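Long-range contacts in Pre-mRNA-splicing factor SAD1 (Saccharomyces cerevisiae, PDB 4MSX), which is a catalytically inactive relative of deubiquitinases that promotes assembly of newly made U4 snRNA into the U4/U6 snRNP and is required for pre-mRNA splicing: residues A155-C160 against V231-S236; Y192-S197 against N262-R267; G294-A299 against K318-L323; P343-T348 against T396-S401. One frame throughout, in Å; residues are numbered along the deposited sequence. Where two conformers were deposited one is given.

Contact 1 (A155-C160 against V231-S236)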
loop_
_atom_site.group_PDB
_atom_site.type_symbol
_atom_site.label_atom_id
_atom_site.label_comp_id
_atom_site.label_asym_id
_atom_site.label_seq_id
_atom_site.Cartn_x
_atom_site.Cartn_y
_atom_site.Cartn_z
ATOM N N ALA A 155 -3.400 -16.708 6.564
ATOM C CA ALA A 155 -2.682 -16.943 5.308
ATOM C C ALA A 155 -3.374 -16.309 4.084
ATOM O O ALA A 155 -2.704 -15.935 3.105
ATOM C CB ALA A 155 -2.504 -18.479 5.058
ATOM N N TYR A 156 -4.705 -16.192 4.134
ATOM C CA TYR A 156 -5.455 -15.732 2.988
ATOM C C TYR A 156 -6.819 -15.165 3.452
ATOM O O TYR A 156 -7.782 -15.865 3.482
ATOM C CB TYR A 156 -5.630 -16.899 2.011
ATOM C CG TYR A 156 -6.272 -16.495 0.723
ATOM C CD1 TYR A 156 -5.499 -15.970 -0.304
ATOM C CD2 TYR A 156 -7.648 -16.612 0.519
ATOM C CE1 TYR A 156 -6.044 -15.570 -1.503
ATOM C CE2 TYR A 156 -8.224 -16.191 -0.711
ATOM C CZ TYR A 156 -7.398 -15.646 -1.704
ATOM O OH TYR A 156 -7.868 -15.244 -2.935
ATOM N N PRO A 157 -6.856 -13.906 3.913
ATOM C CA PRO A 157 -8.082 -13.303 4.440
ATOM C C PRO A 157 -9.189 -13.355 3.395
ATOM O O PRO A 157 -8.903 -13.214 2.207
ATOM C CB PRO A 157 -7.675 -11.847 4.742
ATOM C CG PRO A 157 -6.176 -11.960 5.035
ATOM C CD PRO A 157 -5.706 -13.000 4.026
ATOM N N THR A 158 -10.417 -13.602 3.853
ATOM C CA THR A 158 -11.574 -13.717 2.969
ATOM C C THR A 158 -12.650 -12.761 3.468
ATOM O O THR A 158 -12.708 -12.425 4.657
ATOM C CB THR A 158 -12.162 -15.159 2.944
ATOM O OG1 THR A 158 -12.285 -15.637 4.288
ATOM C CG2 THR A 158 -11.259 -16.109 2.135
ATOM N N TYR A 159 -13.485 -12.264 2.555
ATOM C CA TYR A 159 -14.418 -11.213 2.930
ATOM C C TYR A 159 -15.712 -11.445 2.128
ATOM O O TYR A 159 -15.647 -12.005 1.045
ATOM C CB TYR A 159 -13.871 -9.817 2.505
ATOM C CG TYR A 159 -12.536 -9.484 3.179
ATOM C CD1 TYR A 159 -12.515 -8.900 4.439
ATOM C CD2 TYR A 159 -11.318 -9.803 2.569
ATOM C CE1 TYR A 159 -11.324 -8.621 5.085
ATOM C CE2 TYR A 159 -10.093 -9.483 3.206
ATOM C CZ TYR A 159 -10.122 -8.909 4.468
ATOM O OH TYR A 159 -8.997 -8.587 5.167
ATOM N N CYS A 160 -16.849 -11.006 2.652
ATOM C CA CYS A 160 -18.080 -10.953 1.867
ATOM C C CYS A 160 -18.484 -9.490 1.855
ATOM O O CYS A 160 -18.038 -8.723 2.712
ATOM C CB CYS A 160 -19.190 -11.794 2.529
ATOM S SG CYS A 160 -19.615 -11.115 4.114
ATOM N N VAL A 231 -3.185 -6.609 -0.215
ATOM C CA VAL A 231 -4.356 -5.714 0.025
ATOM C C VAL A 231 -5.320 -6.425 0.984
ATOM O O VAL A 231 -5.805 -5.826 1.935
ATOM C CB VAL A 231 -5.071 -5.321 -1.295
ATOM C CG1 VAL A 231 -6.377 -4.519 -0.980
ATOM C CG2 VAL A 231 -4.110 -4.520 -2.205
ATOM N N LYS A 232 -5.527 -7.732 0.776
ATOM C CA LYS A 232 -6.385 -8.487 1.717
ATOM C C LYS A 232 -5.850 -8.504 3.148
ATOM O O LYS A 232 -6.636 -8.427 4.124
ATOM C CB LYS A 232 -6.580 -9.923 1.235
ATOM C CG LYS A 232 -7.409 -10.007 -0.081
ATOM C CD LYS A 232 -7.241 -11.461 -0.635
ATOM C CE LYS A 232 -7.773 -11.663 -2.026
ATOM N NZ LYS A 232 -9.204 -11.579 -1.992
ATOM N N LYS A 233 -4.523 -8.588 3.312
ATOM C CA LYS A 233 -3.987 -8.535 4.667
ATOM C C LYS A 233 -4.052 -7.165 5.247
ATOM O O LYS A 233 -4.235 -7.030 6.463
ATOM C CB LYS A 233 -2.486 -9.004 4.670
ATOM C CG LYS A 233 -2.404 -10.527 4.419
ATOM C CD LYS A 233 -0.920 -10.987 4.189
ATOM C CE LYS A 233 -0.879 -12.538 4.141
ATOM N NZ LYS A 233 0.597 -12.951 3.817
ATOM N N ILE A 234 -3.822 -6.121 4.413
ATOM C CA ILE A 234 -3.854 -4.748 4.962
ATOM C C ILE A 234 -5.197 -4.485 5.669
ATOM O O ILE A 234 -5.266 -3.757 6.683
ATOM C CB ILE A 234 -3.610 -3.742 3.819
ATOM C CG1 ILE A 234 -2.083 -3.739 3.505
ATOM C CG2 ILE A 234 -4.171 -2.318 4.157
ATOM C CD1 ILE A 234 -1.782 -3.030 2.155
ATOM N N TRP A 235 -6.257 -5.096 5.137
ATOM C CA TRP A 235 -7.614 -4.856 5.697
ATOM C C TRP A 235 -8.037 -5.917 6.733
ATOM O O TRP A 235 -9.147 -5.864 7.266
ATOM C CB TRP A 235 -8.661 -4.743 4.558
ATOM C CG TRP A 235 -8.526 -3.353 3.974
ATOM C CD1 TRP A 235 -7.806 -2.971 2.862
ATOM C CD2 TRP A 235 -9.067 -2.173 4.539
ATOM N NE1 TRP A 235 -7.908 -1.568 2.694
ATOM C CE2 TRP A 235 -8.659 -1.075 3.732
ATOM C CE3 TRP A 235 -9.880 -1.926 5.661
ATOM C CZ2 TRP A 235 -9.058 0.273 4.026
ATOM C CZ3 TRP A 235 -10.257 -0.626 5.958
ATOM C CH2 TRP A 235 -9.863 0.469 5.130
ATOM N N SER A 236 -7.165 -6.893 7.027
ATOM C CA SER A 236 -7.633 -7.989 7.857
ATOM C C SER A 236 -8.035 -7.520 9.243
ATOM O O SER A 236 -7.261 -6.837 9.929
ATOM C CB SER A 236 -6.550 -9.085 7.991
ATOM O OG SER A 236 -6.956 -9.936 9.050
HETATM O O HOH W 1 -0.048 -15.510 2.931
HETATM O O HOH W 2 -10.137 -13.571 -0.251
#
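Pro157 lies against Lys232 with their CA atoms 5.8 Å apart, where the loop leaving helix 146-155 packs on the C-terminal end of helix 222-234. The contact joins chain in the predicted, degenerate UBP-type zinc finger to a helix of the USP-like region. Just past the helix the chain turns more tightly, since Ser236 N bonds to Lys233 O rather than to Lys232 O. The carbonyl passed over is taken by a side chain from across the contact: Tyr159 OH donates to Lys232 O at 2.6 Å, in the carbonyl plane, with a C=O...OH angle of 152°. Tyr159 can do this because its CG is anti to its carbonyl carbon (chi1 -61°), which sends the ring toward the helix end so that Lys232 O meets it at the edge. The ring of Pro157 covers the same carbonyl, its CB 3.6 Å from Lys232 O, and its CG lies 4.1 Å from CG of Lys233. Both lysines also reach back to the loop through water. One water links Lys233 NZ to Ala155 O, while this ammonium also forms a salt bridge with Asp77. Lys232 NZ, bonded to the carbonyls of Phe212 and Asn215 as well, bends at its last torsion (chi4 -69°) to meet a second water at 2.8 Å; that water donates to Pro157 O, also at 2.8 Å.

Contact 2 (Y192-S197 against N262-R267)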
loop_
_atom_site.group_PDB
_atom_site.type_symbol
_atom_site.label_atom_id
_atom_site.label_comp_id
_atom_site.label_asym_id
_atom_site.label_seq_id
_atom_site.Cartn_x
_atom_site.Cartn_y
_atom_site.Cartn_z
ATOM N N TYR A 192 11.707 -0.100 3.057
ATOM C CA TYR A 192 10.578 -0.191 2.141
ATOM C C TYR A 192 9.472 0.892 2.382
ATOM O O TYR A 192 8.330 0.750 1.868
ATOM C CB TYR A 192 9.974 -1.612 2.245
ATOM C CG TYR A 192 10.944 -2.655 1.644
ATOM C CD1 TYR A 192 11.304 -2.610 0.299
ATOM C CD2 TYR A 192 11.530 -3.635 2.438
ATOM C CE1 TYR A 192 12.190 -3.558 -0.261
ATOM C CE2 TYR A 192 12.405 -4.639 1.863
ATOM C CZ TYR A 192 12.735 -4.568 0.529
ATOM O OH TYR A 192 13.634 -5.514 -0.026
ATOM N N ASP A 193 9.786 1.963 3.111
ATOM C CA ASP A 193 8.745 2.950 3.425
ATOM C C ASP A 193 8.037 3.503 2.184
ATOM O O ASP A 193 6.787 3.705 2.215
ATOM C CB ASP A 193 9.251 4.124 4.260
ATOM C CG ASP A 193 10.504 4.787 3.675
ATOM O OD1 ASP A 193 10.997 4.403 2.571
ATOM O OD2 ASP A 193 10.995 5.705 4.368
ATOM N N TYR A 194 8.771 3.700 1.094
ATOM C CA TYR A 194 8.125 4.209 -0.134
ATOM C C TYR A 194 7.053 3.244 -0.662
ATOM O O TYR A 194 6.033 3.651 -1.225
ATOM C CB TYR A 194 9.127 4.482 -1.254
ATOM C CG TYR A 194 9.840 3.233 -1.724
ATOM C CD1 TYR A 194 9.286 2.452 -2.732
ATOM C CD2 TYR A 194 11.002 2.801 -1.107
ATOM C CE1 TYR A 194 9.903 1.297 -3.162
ATOM C CE2 TYR A 194 11.622 1.595 -1.500
ATOM C CZ TYR A 194 11.059 0.863 -2.523
ATOM O OH TYR A 194 11.650 -0.318 -2.926
ATOM N N ALA A 195 7.295 1.948 -0.522
ATOM C CA ALA A 195 6.332 0.964 -0.960
ATOM C C ALA A 195 5.187 0.864 0.035
ATOM O O ALA A 195 4.043 0.649 -0.370
ATOM C CB ALA A 195 7.027 -0.473 -1.082
ATOM N N HIS A 196 5.467 0.962 1.329
ATOM C CA HIS A 196 4.352 0.932 2.301
ATOM C C HIS A 196 3.351 2.057 1.969
ATOM O O HIS A 196 2.148 1.827 1.965
ATOM C CB HIS A 196 4.874 1.138 3.720
ATOM C CG HIS A 196 5.895 0.127 4.107
ATOM N ND1 HIS A 196 6.842 0.358 5.077
ATOM C CD2 HIS A 196 6.101 -1.129 3.642
ATOM C CE1 HIS A 196 7.597 -0.734 5.201
ATOM N NE2 HIS A 196 7.160 -1.650 4.350
ATOM N N SER A 197 3.847 3.257 1.650
ATOM C CA SER A 197 2.921 4.358 1.442
ATOM C C SER A 197 2.074 4.097 0.213
ATOM O O SER A 197 0.875 4.354 0.240
ATOM C CB SER A 197 3.626 5.738 1.314
ATOM O OG SER A 197 4.428 5.798 0.172
ATOM N N ASN A 262 16.227 3.538 -9.551
ATOM C CA ASN A 262 17.098 4.030 -8.508
ATOM C C ASN A 262 17.552 5.428 -8.945
ATOM O O ASN A 262 18.307 5.586 -9.933
ATOM C CB ASN A 262 18.313 3.061 -8.299
ATOM C CG ASN A 262 19.339 3.621 -7.282
ATOM O OD1 ASN A 262 19.026 4.529 -6.528
ATOM N ND2 ASN A 262 20.573 3.087 -7.285
ATOM N N PRO A 263 17.086 6.454 -8.246
ATOM C CA PRO A 263 16.390 6.379 -6.951
ATOM C C PRO A 263 14.914 5.944 -7.121
ATOM O O PRO A 263 14.417 5.842 -8.243
ATOM C CB PRO A 263 16.401 7.843 -6.440
ATOM C CG PRO A 263 16.384 8.669 -7.708
ATOM C CD PRO A 263 17.299 7.850 -8.689
ATOM N N ILE A 264 14.254 5.690 -6.007
ATOM C CA ILE A 264 12.804 5.423 -6.086
ATOM C C ILE A 264 12.146 6.179 -4.954
ATOM O O ILE A 264 12.826 6.509 -3.963
ATOM C CB ILE A 264 12.569 3.900 -6.028
ATOM C CG1 ILE A 264 11.077 3.592 -6.407
ATOM C CG2 ILE A 264 12.976 3.330 -4.642
ATOM C CD1 ILE A 264 10.908 2.045 -6.577
ATOM N N ASP A 265 10.862 6.546 -5.122
ATOM C CA ASP A 265 10.158 7.290 -4.080
ATOM C C ASP A 265 8.668 6.946 -4.274
ATOM O O ASP A 265 8.344 6.160 -5.167
ATOM C CB ASP A 265 10.438 8.820 -4.213
ATOM C CG ASP A 265 9.976 9.411 -5.559
ATOM O OD1 ASP A 265 8.917 9.036 -6.037
ATOM O OD2 ASP A 265 10.670 10.278 -6.152
ATOM N N PRO A 266 7.786 7.485 -3.427
ATOM C CA PRO A 266 6.372 7.033 -3.568
ATOM C C PRO A 266 5.750 7.327 -4.921
ATOM O O PRO A 266 4.914 6.557 -5.389
ATOM C CB PRO A 266 5.633 7.780 -2.448
ATOM C CG PRO A 266 6.710 7.863 -1.324
ATOM C CD PRO A 266 8.035 8.156 -2.133
ATOM N N ARG A 267 6.147 8.423 -5.571
ATOM C CA ARG A 267 5.557 8.760 -6.832
ATOM C C ARG A 267 6.012 7.785 -7.945
ATOM O O ARG A 267 5.195 7.263 -8.717
ATOM C CB ARG A 267 5.958 10.181 -7.239
ATOM C CG ARG A 267 5.440 10.499 -8.635
ATOM C CD ARG A 267 5.834 11.945 -9.087
ATOM N NE ARG A 267 5.711 11.991 -10.524
ATOM C CZ ARG A 267 6.673 11.617 -11.365
ATOM N NH1 ARG A 267 7.882 11.299 -10.908
ATOM N NH2 ARG A 267 6.419 11.645 -12.666
#
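In this USP-like fold, helix 189-203 packs against the loop that leads into helix 266-280, and Tyr194 carries most of the contact. Its CA comes within 4.8 Å of CA of Pro266. Ile264 lays its CG2 methyl over one face of the Tyr194 ring, 3.8 Å from the centroid and only 12° off the normal, a nearly centred CH-pi contact. The other branch of Ile264 ends at the ring's rim, where CD1 lies 3.6 Å from CE1 of Tyr194. At the base of the side chain, CB of Tyr194 rests 3.9 Å from CD of Pro266. This placement depends on chi1 of 63°, which sets CG of Tyr194 between its own backbone N and carbonyl carbon. In one of its two conformers, Ser197 brings OG to 3.4 Å from CG of Pro266 while donating to Tyr194 O within its own helix. Trp440 of strand 438-446 touches both Tyr194 and Pro266. Asp265, the N-cap of helix 266-280, accepts at OD1 a weak bond from Arg267 N and a bond from Leu268 N, and its OD2 forms a salt bridge with Arg384. A serine in place of Tyr194 would probably leave the CG2 and CD1 methyls of Ile264 without the ring they rest on, opening a gap between helix and loop. With carbon meeting carbon at its centre, the contact is held by van der Waals and CH-pi attraction, and hence by close fit.

Contact 3 (G294-A299 against K318-L323)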
loop_
_atom_site.group_PDB
_atom_site.type_symbol
_atom_site.label_atom_id
_atom_site.label_comp_id
_atom_site.label_asym_id
_atom_site.label_seq_id
_atom_site.Cartn_x
_atom_site.Cartn_y
_atom_site.Cartn_z
ATOM N N GLY A 294 -6.959 11.079 -14.748
ATOM C CA GLY A 294 -7.411 12.418 -15.075
ATOM C C GLY A 294 -6.971 12.766 -16.475
ATOM O O GLY A 294 -6.238 11.998 -17.120
ATOM N N LYS A 295 -7.375 13.943 -16.971
ATOM C CA LYS A 295 -6.869 14.394 -18.259
ATOM C C LYS A 295 -6.683 15.894 -18.179
ATOM O O LYS A 295 -7.525 16.603 -17.606
ATOM C CB LYS A 295 -7.855 14.082 -19.400
ATOM C CG LYS A 295 -8.082 12.622 -19.634
ATOM C CD LYS A 295 -8.974 12.378 -20.865
ATOM C CE LYS A 295 -9.299 10.874 -21.012
ATOM N NZ LYS A 295 -10.131 10.602 -22.212
ATOM N N VAL A 296 -5.552 16.363 -18.706
ATOM C CA VAL A 296 -5.291 17.795 -18.825
ATOM C C VAL A 296 -5.304 18.129 -20.303
ATOM O O VAL A 296 -4.756 17.381 -21.125
ATOM C CB VAL A 296 -3.890 18.210 -18.289
ATOM C CG1 VAL A 296 -3.720 19.722 -18.386
ATOM C CG2 VAL A 296 -3.682 17.754 -16.880
ATOM N N LYS A 297 -5.935 19.244 -20.657
ATOM C CA LYS A 297 -5.896 19.696 -22.035
ATOM C C LYS A 297 -5.066 20.958 -22.077
ATOM O O LYS A 297 -5.264 21.870 -21.269
ATOM C CB LYS A 297 -7.342 19.963 -22.504
ATOM C CG LYS A 297 -7.471 20.782 -23.795
ATOM C CD LYS A 297 -8.968 21.069 -24.087
ATOM C CE LYS A 297 -9.153 21.727 -25.450
ATOM N NZ LYS A 297 -10.552 22.207 -25.667
ATOM N N ILE A 298 -4.137 21.033 -23.012
ATOM C CA ILE A 298 -3.346 22.241 -23.170
ATOM C C ILE A 298 -3.630 22.794 -24.558
ATOM O O ILE A 298 -3.513 22.047 -25.546
ATOM C CB ILE A 298 -1.814 21.933 -23.059
ATOM C CG1 ILE A 298 -1.500 21.269 -21.721
ATOM C CG2 ILE A 298 -1.015 23.206 -23.255
ATOM C CD1 ILE A 298 -1.424 19.772 -21.810
ATOM N N ALA A 299 -3.991 24.071 -24.657
ATOM C CA ALA A 299 -4.449 24.616 -25.931
ATOM C C ALA A 299 -3.931 26.016 -26.187
ATOM O O ALA A 299 -3.805 26.815 -25.266
ATOM C CB ALA A 299 -5.995 24.646 -25.955
ATOM N N LYS A 318 -3.632 15.144 -22.372
ATOM C CA LYS A 318 -2.704 14.235 -21.706
ATOM C C LYS A 318 -3.394 13.536 -20.577
ATOM O O LYS A 318 -3.774 14.175 -19.606
ATOM C CB LYS A 318 -1.538 15.025 -21.113
ATOM C CG LYS A 318 -0.457 15.305 -22.073
ATOM C CD LYS A 318 0.909 15.307 -21.387
ATOM C CE LYS A 318 1.043 16.468 -20.408
ATOM N NZ LYS A 318 2.473 16.885 -20.219
ATOM N N PRO A 319 -3.511 12.213 -20.646
ATOM C CA PRO A 319 -4.024 11.581 -19.422
ATOM C C PRO A 319 -2.948 11.616 -18.320
ATOM O O PRO A 319 -1.763 11.776 -18.628
ATOM C CB PRO A 319 -4.295 10.138 -19.863
ATOM C CG PRO A 319 -3.318 9.911 -20.970
ATOM C CD PRO A 319 -3.115 11.236 -21.670
ATOM N N PHE A 320 -3.353 11.463 -17.066
ATOM C CA PHE A 320 -2.394 11.320 -15.979
ATOM C C PHE A 320 -2.945 10.426 -14.905
ATOM O O PHE A 320 -4.151 10.384 -14.669
ATOM C CB PHE A 320 -2.038 12.701 -15.359
ATOM C CG PHE A 320 -3.228 13.434 -14.749
ATOM C CD1 PHE A 320 -3.649 13.157 -13.439
ATOM C CD2 PHE A 320 -3.899 14.432 -15.475
ATOM C CE1 PHE A 320 -4.747 13.856 -12.865
ATOM C CE2 PHE A 320 -4.992 15.143 -14.906
ATOM C CZ PHE A 320 -5.412 14.854 -13.606
ATOM N N TRP A 321 -2.046 9.734 -14.214
ATOM C CA TRP A 321 -2.395 9.118 -12.939
ATOM C C TRP A 321 -2.131 10.115 -11.848
ATOM O O TRP A 321 -2.799 10.109 -10.853
ATOM C CB TRP A 321 -1.460 7.888 -12.607
ATOM C CG TRP A 321 -1.532 6.762 -13.534
ATOM C CD1 TRP A 321 -0.498 6.207 -14.271
ATOM C CD2 TRP A 321 -2.698 5.984 -13.822
ATOM N NE1 TRP A 321 -0.978 5.117 -14.972
ATOM C CE2 TRP A 321 -2.324 4.984 -14.731
ATOM C CE3 TRP A 321 -4.039 6.065 -13.404
ATOM C CZ2 TRP A 321 -3.240 4.013 -15.205
ATOM C CZ3 TRP A 321 -4.940 5.148 -13.895
ATOM C CH2 TRP A 321 -4.536 4.130 -14.785
ATOM N N VAL A 322 -1.028 10.870 -11.976
ATOM C CA VAL A 322 -0.627 11.731 -10.878
ATOM C C VAL A 322 -0.367 13.102 -11.504
ATOM O O VAL A 322 0.361 13.211 -12.477
ATOM C CB VAL A 322 0.672 11.188 -10.190
ATOM C CG1 VAL A 322 1.260 12.256 -9.258
ATOM C CG2 VAL A 322 0.370 9.864 -9.444
ATOM N N LEU A 323 -0.961 14.140 -10.947
ATOM C CA LEU A 323 -0.778 15.489 -11.485
ATOM C C LEU A 323 0.290 16.220 -10.733
ATOM O O LEU A 323 0.167 16.419 -9.540
ATOM C CB LEU A 323 -2.094 16.270 -11.348
ATOM C CG LEU A 323 -2.004 17.680 -11.953
ATOM C CD1 LEU A 323 -1.781 17.635 -13.453
ATOM C CD2 LEU A 323 -3.292 18.422 -11.618
#
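Lys318 N donates to Val296 O at 2.8 Å, almost straight at 173°, and Lys318 O takes the return bond from Val296 N at 3.0 Å. These two residues form one hydrogen-bonded pair of an antiparallel sheet, and Gly294 with Phe320 forms the next; the two strands run at 149° to each other. Between them Lys295 and Pro319 make a non-hydrogen-bonded pair, the CA of Pro319 giving a C-H...O contact to Gly294 O at 3.2 Å. Gly294 O accepts the bond from Phe320 N, well above its carbonyl plane, and takes this weaker C-H contact besides.

Phe320 is folded over its own pair partner. Chi1 of 61° swings the ring back across the strand, so that CA of Gly294 lies over one face, 3.6 Å from the centroid. The fit depends on the bare glycine: a CB built there would stand 2.1 Å from CZ of Phe320, a clash. On the opposite face CB of Leu323 lies 3.9 Å above the ring plane, and the backbone N of Val322 meets the ring edge in plane. Val296, in one of its two conformers, crosses Phe320 at about a right angle, its CG2 coming obliquely to 3.5 Å from CE2 and touching Leu323 CD1.

Strand 294-299 is the middle of three, with strand 315-320 along one edge and strand 365-370 along the other. Past Phe320, Trp321 packs on helix 266-280 and bonds to Asn275, and the chain then joins the larger mixed sheet, where Leu323 pairs with Ile376 of strand 374-379.

Contact 4 (P343-T348 against T396-S401)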
loop_
_atom_site.group_PDB
_atom_site.type_symbol
_atom_site.label_atom_id
_atom_site.label_comp_id
_atom_site.label_asym_id
_atom_site.label_seq_id
_atom_site.Cartn_x
_atom_site.Cartn_y
_atom_site.Cartn_z
ATOM N N PRO A 343 9.134 30.570 2.624
ATOM C CA PRO A 343 8.141 30.710 1.562
ATOM C C PRO A 343 6.910 29.840 1.822
ATOM O O PRO A 343 7.018 28.742 2.395
ATOM C CB PRO A 343 8.895 30.259 0.304
ATOM C CG PRO A 343 10.161 29.692 0.747
ATOM C CD PRO A 343 10.453 30.144 2.127
ATOM N N GLN A 344 5.746 30.338 1.432
ATOM C CA GLN A 344 4.483 29.618 1.632
ATOM C C GLN A 344 3.661 29.797 0.384
ATOM O O GLN A 344 3.803 30.808 -0.337
ATOM C CB GLN A 344 3.658 30.179 2.786
ATOM C CG GLN A 344 4.285 30.102 4.133
ATOM C CD GLN A 344 3.662 31.106 5.135
ATOM O OE1 GLN A 344 4.389 31.822 5.821
ATOM N NE2 GLN A 344 2.338 31.148 5.220
ATOM N N ILE A 345 2.786 28.839 0.137
ATOM C CA ILE A 345 1.854 28.957 -0.968
ATOM C C ILE A 345 0.630 28.105 -0.706
ATOM O O ILE A 345 0.743 27.001 -0.150
ATOM C CB ILE A 345 2.503 28.546 -2.305
ATOM C CG1 ILE A 345 1.591 29.020 -3.443
ATOM C CG2 ILE A 345 2.734 26.990 -2.390
ATOM C CD1 ILE A 345 2.207 28.999 -4.780
ATOM N N ASN A 346 -0.555 28.578 -1.083
ATOM C CA ASN A 346 -1.749 27.777 -0.846
ATOM C C ASN A 346 -1.937 26.825 -2.016
ATOM O O ASN A 346 -1.630 27.168 -3.177
ATOM C CB ASN A 346 -3.008 28.645 -0.729
ATOM C CG ASN A 346 -4.180 27.878 -0.071
ATOM O OD1 ASN A 346 -4.917 27.132 -0.736
ATOM N ND2 ASN A 346 -4.330 28.037 1.250
ATOM N N ILE A 347 -2.449 25.637 -1.732
ATOM C CA ILE A 347 -2.732 24.694 -2.803
ATOM C C ILE A 347 -3.655 25.288 -3.867
ATOM O O ILE A 347 -3.525 24.957 -5.025
ATOM C CB ILE A 347 -3.324 23.338 -2.243
ATOM C CG1 ILE A 347 -3.308 22.250 -3.347
ATOM C CG2 ILE A 347 -4.733 23.528 -1.680
ATOM C CD1 ILE A 347 -3.460 20.815 -2.769
ATOM N N THR A 348 -4.582 26.190 -3.507
ATOM C CA THR A 348 -5.531 26.695 -4.529
ATOM C C THR A 348 -4.748 27.540 -5.534
ATOM O O THR A 348 -5.093 27.617 -6.713
ATOM C CB THR A 348 -6.637 27.580 -3.901
ATOM O OG1 THR A 348 -6.002 28.592 -3.112
ATOM C CG2 THR A 348 -7.544 26.758 -3.038
ATOM N N THR A 396 9.164 24.783 0.139
ATOM C CA THR A 396 8.048 25.729 0.219
ATOM C C THR A 396 6.933 25.101 1.037
ATOM O O THR A 396 6.566 23.921 0.837
ATOM C CB THR A 396 7.526 26.127 -1.188
ATOM O OG1 THR A 396 8.598 26.681 -1.967
ATOM C CG2 THR A 396 6.403 27.118 -1.102
ATOM N N LEU A 397 6.381 25.873 1.968
ATOM C CA LEU A 397 5.290 25.385 2.788
ATOM C C LEU A 397 3.979 25.414 2.027
ATOM O O LEU A 397 3.429 26.487 1.727
ATOM C CB LEU A 397 5.195 26.170 4.088
ATOM C CG LEU A 397 4.050 25.733 5.013
ATOM C CD1 LEU A 397 4.230 24.283 5.380
ATOM C CD2 LEU A 397 4.093 26.630 6.262
ATOM N N VAL A 398 3.466 24.225 1.709
ATOM C CA VAL A 398 2.207 24.121 0.976
ATOM C C VAL A 398 1.018 24.045 1.939
ATOM O O VAL A 398 0.870 23.091 2.744
ATOM C CB VAL A 398 2.168 22.855 0.002
ATOM C CG1 VAL A 398 0.817 22.783 -0.692
ATOM C CG2 VAL A 398 3.266 22.922 -1.017
ATOM N N GLU A 399 0.167 25.060 1.855
ATOM C CA GLU A 399 -0.994 25.171 2.732
ATOM C C GLU A 399 -2.252 24.573 2.113
ATOM O O GLU A 399 -2.578 24.859 0.970
ATOM C CB GLU A 399 -1.194 26.654 3.102
ATOM C CG GLU A 399 0.064 27.075 3.896
ATOM C CD GLU A 399 0.264 28.554 4.078
ATOM O OE1 GLU A 399 1.272 28.889 4.753
ATOM O OE2 GLU A 399 -0.541 29.361 3.563
ATOM N N PHE A 400 -2.961 23.755 2.881
ATOM C CA PHE A 400 -4.172 23.139 2.385
ATOM C C PHE A 400 -5.038 22.800 3.596
ATOM O O PHE A 400 -4.529 22.669 4.709
ATOM C CB PHE A 400 -3.856 21.864 1.579
ATOM C CG PHE A 400 -3.062 20.827 2.377
ATOM C CD1 PHE A 400 -3.722 19.937 3.186
ATOM C CD2 PHE A 400 -1.676 20.787 2.302
ATOM C CE1 PHE A 400 -2.997 18.940 3.917
ATOM C CE2 PHE A 400 -0.922 19.829 3.029
ATOM C CZ PHE A 400 -1.621 18.898 3.847
ATOM N N SER A 401 -6.325 22.653 3.362
ATOM C CA SER A 401 -7.260 22.212 4.399
ATOM C C SER A 401 -7.841 20.918 3.904
ATOM O O SER A 401 -7.211 20.219 3.101
ATOM C CB SER A 401 -8.379 23.257 4.608
ATOM O OG SER A 401 -9.205 23.353 3.445
#
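Gln344-Asn346 and Leu397-Glu399 run parallel, their directions 25° apart and their axes 4.6 Å apart at the closest, with Gln344 beside Leu397, Ile345 beside Val398 and Asn346 beside Glu399. Ile345 uses both its backbone groups: its N donates to Leu397 O at 2.9 Å, and its O accepts from Glu399 N at 2.8 Å. On the face bearing Gln344 and Glu399, NE2 of Gln344 approaches OE1 of Glu399 from the syn side, but the 2.5 Å separation is suspiciously short and the details of the bond are doubtful. Ile347 closes the pairing, its N donating to Glu399 O, while its CG2 packs 3.8 Å from CB of Phe400. Asn346 starts helix 347-350 as its N-cap. With CG anti to the backbone N (chi1 -163°), OD1 turns back to accept from Thr348 N at 2.9 Å, on a lone pair, and from Thr348 OG1 at 3.0 Å, above the carbonyl plane. An alanine here would remove that oxygen and is likely to leave both Thr348 N and Thr348 OG1 without this acceptor. The arrangement is a short two-stranded parallel sheet whose first strand passes straight into an Asx-capped helix.

From the N terminus, contact 1 closes first, bringing the loop after helix 146-155 to the end of helix 222-234. Contact 2 crosses it: helix 189-203 lies within the loop of contact 1 and finds its partner only at residues 262-267. Contact 1 thus ties the zinc-finger side to the USP-like helices, whereas contact 2 joins two helical parts within the USP-like region. Contact 3 follows in series as a short hairpin-like closure with an unmodelled stretch in its loop. Contact 4 comes last, and strand 365-370, inside its loop, returns to pair with strand 294-299 of contact 3. Contacts 1 and 4 lie on opposite sides of the chain's centre, their centres about 37 Å apart.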